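Local coordinates for protein membrane-anchored mycosin mycp1 (Mycobacterium thermoresistibile, PDB 4HVL) that probably acts as a subtilisin-like serine endopeptidase of the cell membrane, an essential component of the ESX-1 type VII secretion system, at residues A316-L321 and N339-T344; A174-I179 and L324-Y329. One frame throughout, in Å; residues are numbered along the deposited sequence.

Interaction 1: residues A316-L321 and N339-T344; sequences AYVSGL and NRITAT
Leu321 and Ile341 meet where helix 311-328 passes helix 334-343, and with Val318 they illustrate how two helices can be joined by a few aliphatic side chains. The apolar contact turns on Ile341, whose two reaching atoms each find a different partner. Its CG1 lies 4.2 Å from Leu321 CD2, while its terminal CD1 stands 4.2 Å from Val318 CG1, one helical turn earlier. A chi1 of -67° sets CG1 beside the backbone N and opposite the carbonyl carbon, and the nearly extended second torsion then carries CD1 on to Val318. Leu321 and Ile341 both start toward the opposing helix and slide past each other in opposite directions, their CA atoms 8.0 Å apart. All three residues are buried, and the two contacts between them are at ordinary van der Waals distance.

Between the two helices the contact is apolar; its side-chain hydrogen bonds lie within residues 339-344, at the end of the second helix. Arg340 O receives two donors from Thr344: the hydroxyl OG1 at 2.8 Å and the backbone N. Thr344, the first residue to leave helical geometry, thereby ties its side chain back to the last turn. Asn339 O likewise takes Ala343 N and the OG1 of Thr342, which comes from above the carbonyl plane at 3.1 Å. The CG2 of Thr344 also rests over the centre of one face of the Arg340 guanidinium, whose NE and NH2 bind Ala366 O and Trp369 O.

In the subtilisin fold the pair packs beside the parallel sheet: Val318 and Ile341 both touch Leu256 of strand 256-261, Ile361 from a loop meets the same two side chains, and Leu321 leans on Pro363 and Ala366 at helix 363-368.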
ATOM      1  N   ALA A 316      -3.048   1.607  -3.517  1.00 14.48           N
ATOM      2  CA  ALA A 316      -4.506   1.454  -3.446  1.00 14.59           C
ATOM      3  C   ALA A 316      -5.119   1.335  -4.832  1.00 14.58           C
ATOM      4  O   ALA A 316      -5.969   0.472  -5.043  1.00 14.57           O
ATOM      5  CB  ALA A 316      -5.160   2.588  -2.645  1.00 14.71           C
ATOM      6  N   TYR A 317      -4.708   2.175  -5.788  1.00 14.58           N
ATOM      7  CA  TYR A 317      -5.239   2.019  -7.169  1.00 15.03           C
ATOM      8  C   TYR A 317      -4.928   0.631  -7.756  1.00 14.85           C
ATOM      9  O   TYR A 317      -5.795   0.024  -8.375  1.00 14.97           O
ATOM     10  CB  TYR A 317      -4.747   3.106  -8.139  1.00 15.40           C
ATOM     11  CG  TYR A 317      -5.355   4.437  -7.872  1.00 16.10           C
ATOM     12  CD1 TYR A 317      -6.649   4.710  -8.239  1.00 16.70           C
ATOM     13  CD2 TYR A 317      -4.636   5.431  -7.233  1.00 16.92           C
ATOM     14  CE1 TYR A 317      -7.217   5.927  -7.964  1.00 17.43           C
ATOM     15  CE2 TYR A 317      -5.188   6.658  -6.972  1.00 17.32           C
ATOM     16  CZ  TYR A 317      -6.479   6.892  -7.339  1.00 17.49           C
ATOM     17  OH  TYR A 317      -7.024   8.105  -7.055  1.00 19.51           O
ATOM     18  N   VAL A 318      -3.709   0.131  -7.534  1.00 14.58           N
ATOM     19  CA  VAL A 318      -3.286  -1.172  -8.060  1.00 14.51           C
ATOM     20  C   VAL A 318      -4.040  -2.329  -7.380  1.00 14.80           C
ATOM     21  O   VAL A 318      -4.443  -3.274  -8.063  1.00 15.60           O
ATOM     22  CB  VAL A 318      -1.745  -1.363  -7.940  1.00 14.64           C
ATOM     23  CG1 VAL A 318      -1.296  -2.732  -8.417  1.00 14.82           C
ATOM     24  CG2 VAL A 318      -1.024  -0.290  -8.739  1.00 14.83           C
ATOM     25  N   SER A 319      -4.218  -2.272  -6.063  1.00 14.33           N
ATOM     26  CA  SER A 319      -5.053  -3.248  -5.354  1.00 14.74           C
ATOM     27  C   SER A 319      -6.488  -3.300  -5.890  1.00 14.65           C
ATOM     28  O   SER A 319      -7.037  -4.364  -6.102  1.00 14.55           O
ATOM     29  CB  SER A 319      -5.075  -2.974  -3.859  1.00 14.71           C
ATOM     30  OG  SER A 319      -3.782  -3.187  -3.325  1.00 15.11           O
ATOM     31  N   GLY A 320      -7.076  -2.139  -6.107  1.00 14.68           N
ATOM     32  CA  GLY A 320      -8.354  -2.058  -6.798  1.00 15.10           C
ATOM     33  C   GLY A 320      -8.381  -2.752  -8.143  1.00 15.31           C
ATOM     34  O   GLY A 320      -9.313  -3.508  -8.430  1.00 15.47           O
ATOM     35  N   LEU A 321      -7.375  -2.478  -8.976  1.00 15.36           N
ATOM     36  CA  LEU A 321      -7.246  -3.119 -10.276  1.00 15.91           C
ATOM     37  C   LEU A 321      -7.106  -4.623 -10.154  1.00 16.03           C
ATOM     38  O   LEU A 321      -7.719  -5.353 -10.908  1.00 16.04           O
ATOM     39  CB  LEU A 321      -6.043  -2.582 -11.043  1.00 16.47           C
ATOM     40  CG  LEU A 321      -5.873  -3.233 -12.420  1.00 17.17           C
ATOM     41  CD1 LEU A 321      -7.183  -3.249 -13.203  1.00 17.67           C
ATOM     42  CD2 LEU A 321      -4.818  -2.428 -13.168  1.00 17.82           C
ATOM     43  N   ASN A 339       1.319 -10.201 -13.280  1.00 21.87           N
ATOM     44  CA  ASN A 339       2.019 -10.143 -14.562  1.00 23.09           C
ATOM     45  C   ASN A 339       1.160  -9.436 -15.610  1.00 22.73           C
ATOM     46  O   ASN A 339       1.678  -8.718 -16.465  1.00 23.03           O
ATOM     47  CB  ASN A 339       2.442 -11.541 -15.036  1.00 24.84           C
ATOM     48  CG  ASN A 339       3.639 -12.098 -14.265  1.00 25.91           C
ATOM     49  OD1 ASN A 339       4.416 -11.366 -13.641  1.00 26.72           O
ATOM     50  ND2 ASN A 339       3.785 -13.397 -14.306  1.00 26.89           N
ATOM     51  N   ARG A 340      -0.155  -9.601 -15.493  1.00 22.37           N
ATOM     52  CA  ARG A 340      -1.097  -8.934 -16.363  1.00 22.55           C
ATOM     53  C   ARG A 340      -1.068  -7.417 -16.119  1.00 21.77           C
ATOM     54  O   ARG A 340      -1.087  -6.622 -17.073  1.00 21.21           O
ATOM     55  CB  ARG A 340      -2.498  -9.494 -16.130  1.00 23.36           C
ATOM     56  CG  ARG A 340      -3.577  -8.911 -17.030  1.00 25.25           C
ATOM     57  CD  ARG A 340      -3.224  -9.164 -18.498  1.00 27.46           C
ATOM     58  NE  ARG A 340      -4.233  -8.621 -19.386  1.00 30.09           N
ATOM     59  CZ  ARG A 340      -4.182  -8.674 -20.715  1.00 32.86           C
ATOM     60  NH1 ARG A 340      -3.157  -9.261 -21.323  1.00 34.80           N
ATOM     61  NH2 ARG A 340      -5.163  -8.135 -21.441  1.00 33.67           N
ATOM     62  N   ILE A 341      -1.030  -7.024 -14.841  1.00 21.06           N
ATOM     63  CA  ILE A 341      -0.952  -5.612 -14.488  1.00 20.42           C
ATOM     64  C   ILE A 341       0.312  -4.989 -15.079  1.00 20.35           C
ATOM     65  O   ILE A 341       0.223  -3.931 -15.713  1.00 20.61           O
ATOM     66  CB  ILE A 341      -1.027  -5.381 -12.973  1.00 20.15           C
ATOM     67  CG1 ILE A 341      -2.419  -5.765 -12.452  1.00 20.60           C
ATOM     68  CG2 ILE A 341      -0.699  -3.932 -12.620  1.00 20.20           C
ATOM     69  CD1 ILE A 341      -2.500  -5.923 -10.950  1.00 21.08           C
ATOM     70  N   THR A 342       1.470  -5.645 -14.906  1.00 20.58           N
ATOM     71  CA  THR A 342       2.748  -5.085 -15.375  1.00 20.28           C
ATOM     72  C   THR A 342       2.892  -5.124 -16.893  1.00 21.12           C
ATOM     73  O   THR A 342       3.369  -4.163 -17.495  1.00 22.45           O
ATOM     74  CB  THR A 342       3.972  -5.759 -14.726  1.00 20.11           C
ATOM     75  OG1 THR A 342       3.989  -7.160 -15.027  1.00 20.37           O
ATOM     76  CG2 THR A 342       3.940  -5.562 -13.212  1.00 20.21           C
ATOM     77  N   ALA A 343       2.451  -6.212 -17.516  1.00 21.58           N
ATOM     78  CA  ALA A 343       2.589  -6.381 -18.943  1.00 21.79           C
ATOM     79  C   ALA A 343       1.748  -5.382 -19.737  1.00 21.99           C
ATOM     80  O   ALA A 343       2.072  -5.089 -20.860  1.00 22.57           O
ATOM     81  CB  ALA A 343       2.226  -7.807 -19.343  1.00 22.73           C
ATOM     82  N   THR A 344       0.673  -4.861 -19.160  1.00 21.85           N
ATOM     83  CA  THR A 344      -0.154  -3.871 -19.854  1.00 22.40           C
ATOM     84  C   THR A 344       0.061  -2.440 -19.374  1.00 21.77           C
ATOM     85  O   THR A 344      -0.707  -1.552 -19.740  1.00 21.68           O
ATOM     86  CB  THR A 344      -1.647  -4.189 -19.675  1.00 23.09           C
ATOM     87  OG1 THR A 344      -1.943  -4.204 -18.277  1.00 23.34           O
ATOM     88  CG2 THR A 344      -1.998  -5.537 -20.307  1.00 23.38           C
TER

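Interaction 2: residues A174-I179 and L324-Y329; sequences AQVINI and LIRQRY
Gln175 and Arg326 bring the two backbones closest, with 8.2 Å between their CA atoms, just ahead of strand 176-179 and near the C-terminal end of helix 311-328. This is a strand-helix contact of the subtilisin fold, in which the helix that carries Ser312, the predicted active-site serine, in its first turn packs over the middle strand of a seven-stranded parallel sheet. Around Gln175 the chain already joins the sheet, through backbone hydrogen bonds to Thr65 and Val210 from the neighbouring strands.

A single long side chain spans most of the gap. Arg326 starts toward the sheet, and a bend at its third torsion (chi3 81°) swings the guanidinium round to the carbonyl of Gln175. On the way its CD passes 4.3 Å from CG2 of Val176, an aliphatic touch beside the polar one. The CB of Gln175 lies 3.8 Å from NH1 of Arg326, but beyond CB the glutamine turns off, and its OE1 is taken by Thr65 N.

The guanidinium is gripped by main-chain oxygens from several parts of the chain: Asn208 O shares NH1 with Gln175 O, and Leu332 O binds NH2. These bonds fix the rotation of the group and supply a largely buried cation with polar partners, probably easing the cost of its burial. Arg326 NH1 meets Gln175 O at 2.9 Å, in the carbonyl plane and on an oxygen lone pair, with a C=O...N angle of 131° and the oxygen only 4° out of the guanidinium plane.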
ATOM      1  N   ALA A 174      -8.850 -12.901   2.359  1.00 18.82           N
ATOM      2  CA  ALA A 174      -8.800 -11.830   1.339  1.00 18.37           C
ATOM      3  C   ALA A 174      -8.043 -12.313   0.097  1.00 18.65           C
ATOM      4  O   ALA A 174      -7.058 -13.052   0.209  1.00 18.85           O
ATOM      5  CB  ALA A 174      -8.161 -10.600   1.922  1.00 18.00           C
ATOM      6  N   GLN A 175      -8.513 -11.941  -1.091  1.00 19.11           N
ATOM      7  CA  GLN A 175      -7.876 -12.400  -2.324  1.00 19.10           C
ATOM      8  C   GLN A 175      -6.904 -11.365  -2.870  1.00 18.80           C
ATOM      9  O   GLN A 175      -6.110 -11.668  -3.774  1.00 18.07           O
ATOM     10  CB  GLN A 175      -8.904 -12.755  -3.387  1.00 20.52           C
ATOM     11  CG  GLN A 175      -9.847 -13.867  -2.984  1.00 21.63           C
ATOM     12  CD  GLN A 175     -11.131 -13.362  -2.372  1.00 22.38           C
ATOM     13  OE1 GLN A 175     -11.475 -12.195  -2.481  1.00 22.68           O
ATOM     14  NE2 GLN A 175     -11.825 -14.242  -1.682  1.00 23.98           N
ATOM     15  N   VAL A 176      -6.979 -10.155  -2.299  1.00 18.04           N
ATOM     16  CA  VAL A 176      -6.009  -9.075  -2.512  1.00 17.54           C
ATOM     17  C   VAL A 176      -5.675  -8.492  -1.149  1.00 16.95           C
ATOM     18  O   VAL A 176      -6.577  -8.275  -0.321  1.00 15.91           O
ATOM     19  CB  VAL A 176      -6.592  -7.989  -3.433  1.00 17.97           C
ATOM     20  CG1 VAL A 176      -5.550  -6.929  -3.773  1.00 17.92           C
ATOM     21  CG2 VAL A 176      -7.161  -8.624  -4.700  1.00 18.08           C
ATOM     22  N   ILE A 177      -4.374  -8.293  -0.897  1.00 16.48           N
ATOM     23  CA  ILE A 177      -3.891  -7.662   0.322  1.00 16.21           C
ATOM     24  C   ILE A 177      -3.092  -6.405  -0.035  1.00 16.13           C
ATOM     25  O   ILE A 177      -1.995  -6.478  -0.633  1.00 16.74           O
ATOM     26  CB  ILE A 177      -2.988  -8.615   1.141  1.00 16.43           C
ATOM     27  CG1 ILE A 177      -3.758  -9.896   1.486  1.00 16.59           C
ATOM     28  CG2 ILE A 177      -2.526  -7.933   2.422  1.00 16.54           C
ATOM     29  CD1 ILE A 177      -2.947 -10.960   2.177  1.00 16.54           C
ATOM     30  N   ASN A 178      -3.621  -5.254   0.347  1.00 15.49           N
ATOM     31  CA  ASN A 178      -2.970  -3.967   0.110  1.00 15.43           C
ATOM     32  C   ASN A 178      -2.158  -3.590   1.331  1.00 15.20           C
ATOM     33  O   ASN A 178      -2.722  -3.389   2.417  1.00 15.25           O
ATOM     34  CB  ASN A 178      -4.031  -2.891  -0.141  1.00 15.66           C
ATOM     35  CG  ASN A 178      -3.440  -1.536  -0.476  1.00 15.54           C
ATOM     36  OD1 ASN A 178      -3.140  -1.220  -1.629  1.00 15.84           O
ATOM     37  ND2 ASN A 178      -3.316  -0.714   0.521  1.00 15.95           N
ATOM     38  N   ILE A 179      -0.841  -3.487   1.157  1.00 14.77           N
ATOM     39  CA  ILE A 179       0.049  -3.135   2.255  1.00 14.55           C
ATOM     40  C   ILE A 179       0.567  -1.713   2.042  1.00 14.48           C
ATOM     41  O   ILE A 179       1.357  -1.455   1.138  1.00 13.75           O
ATOM     42  CB  ILE A 179       1.247  -4.115   2.360  1.00 14.72           C
ATOM     43  CG1 ILE A 179       0.737  -5.558   2.443  1.00 14.55           C
ATOM     44  CG2 ILE A 179       2.108  -3.756   3.573  1.00 15.03           C
ATOM     45  CD1 ILE A 179       1.791  -6.627   2.720  1.00 14.55           C
ATOM     46  N   LEU A 324     -10.492  -5.968  -9.642  1.00 17.66           N
ATOM     47  CA  LEU A 324     -11.245  -5.980 -10.887  1.00 18.14           C
ATOM     48  C   LEU A 324     -10.835  -7.193 -11.753  1.00 18.38           C
ATOM     49  O   LEU A 324     -11.689  -7.887 -12.313  1.00 18.48           O
ATOM     50  CB  LEU A 324     -10.984  -4.681 -11.666  1.00 18.38           C
ATOM     51  CG  LEU A 324     -11.447  -3.356 -11.060  1.00 18.32           C
ATOM     52  CD1 LEU A 324     -11.290  -2.230 -12.069  1.00 18.60           C
ATOM     53  CD2 LEU A 324     -12.894  -3.465 -10.623  1.00 19.20           C
ATOM     54  N   ILE A 325      -9.520  -7.420 -11.854  1.00 18.11           N
ATOM     55  CA  ILE A 325      -8.955  -8.514 -12.633  1.00 18.59           C
ATOM     56  C   ILE A 325      -9.427  -9.874 -12.118  1.00 19.01           C
ATOM     57  O   ILE A 325      -9.890 -10.716 -12.915  1.00 19.99           O
ATOM     58  CB  ILE A 325      -7.410  -8.431 -12.696  1.00 18.48           C
ATOM     59  CG1 ILE A 325      -6.981  -7.274 -13.622  1.00 18.60           C
ATOM     60  CG2 ILE A 325      -6.818  -9.722 -13.229  1.00 19.23           C
ATOM     61  CD1 ILE A 325      -5.550  -6.790 -13.440  1.00 18.24           C
ATOM     62  N   ARG A 326      -9.379 -10.067 -10.803  1.00 18.65           N
ATOM     63  CA  ARG A 326      -9.715 -11.354 -10.212  1.00 18.83           C
ATOM     64  C   ARG A 326     -11.212 -11.642 -10.360  1.00 19.52           C
ATOM     65  O   ARG A 326     -11.598 -12.811 -10.552  1.00 19.55           O
ATOM     66  CB  ARG A 326      -9.265 -11.443  -8.755  1.00 18.65           C
ATOM     67  CG  ARG A 326      -7.766 -11.274  -8.567  1.00 18.38           C
ATOM     68  CD  ARG A 326      -7.268 -12.026  -7.332  1.00 18.57           C
ATOM     69  NE  ARG A 326      -7.076 -13.442  -7.630  1.00 18.95           N
ATOM     70  CZ  ARG A 326      -6.500 -14.314  -6.802  1.00 19.63           C
ATOM     71  NH1 ARG A 326      -6.083 -13.920  -5.589  1.00 19.52           N
ATOM     72  NH2 ARG A 326      -6.344 -15.591  -7.180  1.00 19.59           N
ATOM     73  N   GLN A 327     -12.056 -10.602 -10.321  1.00 19.47           N
ATOM     74  CA  GLN A 327     -13.472 -10.817 -10.620  1.00 20.70           C
ATOM     75  C   GLN A 327     -13.662 -11.277 -12.071  1.00 21.31           C
ATOM     76  O   GLN A 327     -14.365 -12.248 -12.333  1.00 22.10           O
ATOM     77  CB  GLN A 327     -14.348  -9.573 -10.379  1.00 21.08           C
ATOM     78  CG  GLN A 327     -15.814  -9.848 -10.746  1.00 22.26           C
ATOM     79  CD  GLN A 327     -16.700  -8.610 -10.847  1.00 22.96           C
ATOM     80  OE1 GLN A 327     -16.234  -7.477 -10.821  1.00 22.33           O
ATOM     81  NE2 GLN A 327     -18.005  -8.840 -10.985  1.00 24.16           N
ATOM     82  N   ARG A 328     -13.055 -10.564 -13.012  1.00 21.15           N
ATOM     83  CA  ARG A 328     -13.316 -10.821 -14.416  1.00 22.01           C
ATOM     84  C   ARG A 328     -12.661 -12.121 -14.869  1.00 21.67           C
ATOM     85  O   ARG A 328     -13.189 -12.802 -15.742  1.00 22.09           O
ATOM     86  CB  ARG A 328     -12.815  -9.675 -15.275  1.00 22.54           C
ATOM     87  CG  ARG A 328     -13.296  -9.770 -16.702  1.00 23.98           C
ATOM     88  CD  ARG A 328     -12.920  -8.504 -17.438  1.00 24.77           C
ATOM     89  NE  ARG A 328     -13.282  -8.624 -18.837  1.00 26.49           N
ATOM     90  CZ  ARG A 328     -14.511  -8.509 -19.302  1.00 27.59           C
ATOM     91  NH1 ARG A 328     -15.536  -8.247 -18.498  1.00 27.84           N
ATOM     92  NH2 ARG A 328     -14.709  -8.648 -20.588  1.00 29.11           N
ATOM     93  N   TYR A 329     -11.521 -12.445 -14.269  1.00 20.70           N
ATOM     94  CA  TYR A 329     -10.762 -13.636 -14.593  1.00 20.89           C
ATOM     95  C   TYR A 329     -10.441 -14.418 -13.309  1.00 20.33           C
ATOM     96  O   TYR A 329      -9.301 -14.398 -12.836  1.00 19.67           O
ATOM     97  CB  TYR A 329      -9.476 -13.235 -15.310  1.00 21.36           C
ATOM     98  CG  TYR A 329      -9.707 -12.375 -16.549  1.00 22.62           C
ATOM     99  CD1 TYR A 329     -10.265 -12.922 -17.715  1.00 24.23           C
ATOM    100  CD2 TYR A 329      -9.381 -11.018 -16.557  1.00 22.66           C
ATOM    101  CE1 TYR A 329     -10.484 -12.136 -18.842  1.00 25.18           C
ATOM    102  CE2 TYR A 329      -9.598 -10.226 -17.688  1.00 23.76           C
ATOM    103  CZ  TYR A 329     -10.139 -10.793 -18.819  1.00 24.75           C
ATOM    104  OH  TYR A 329     -10.349 -10.024 -19.947  1.00 26.92           O
TER

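In the fold
From the N terminus, the chain first lays down residues 174-179, on the central strand of the sheet, and meets their partner 324-329 only after 144 further residues; interaction 2 thus closes the long loop. Before that closure it enters helix 311-328 and passes 316-321, whose partner 339-344 follows after just 17 residues, so interaction 1 closes a short, largely helical link. The segments alternate, and the two loops therefore cross. Helix 311-328 serves both contacts, tying the sheet to helix 334-343. The contact centres lie 10 Å apart, and the side chains of Ile325 and Ile341 touch where the two sites meet.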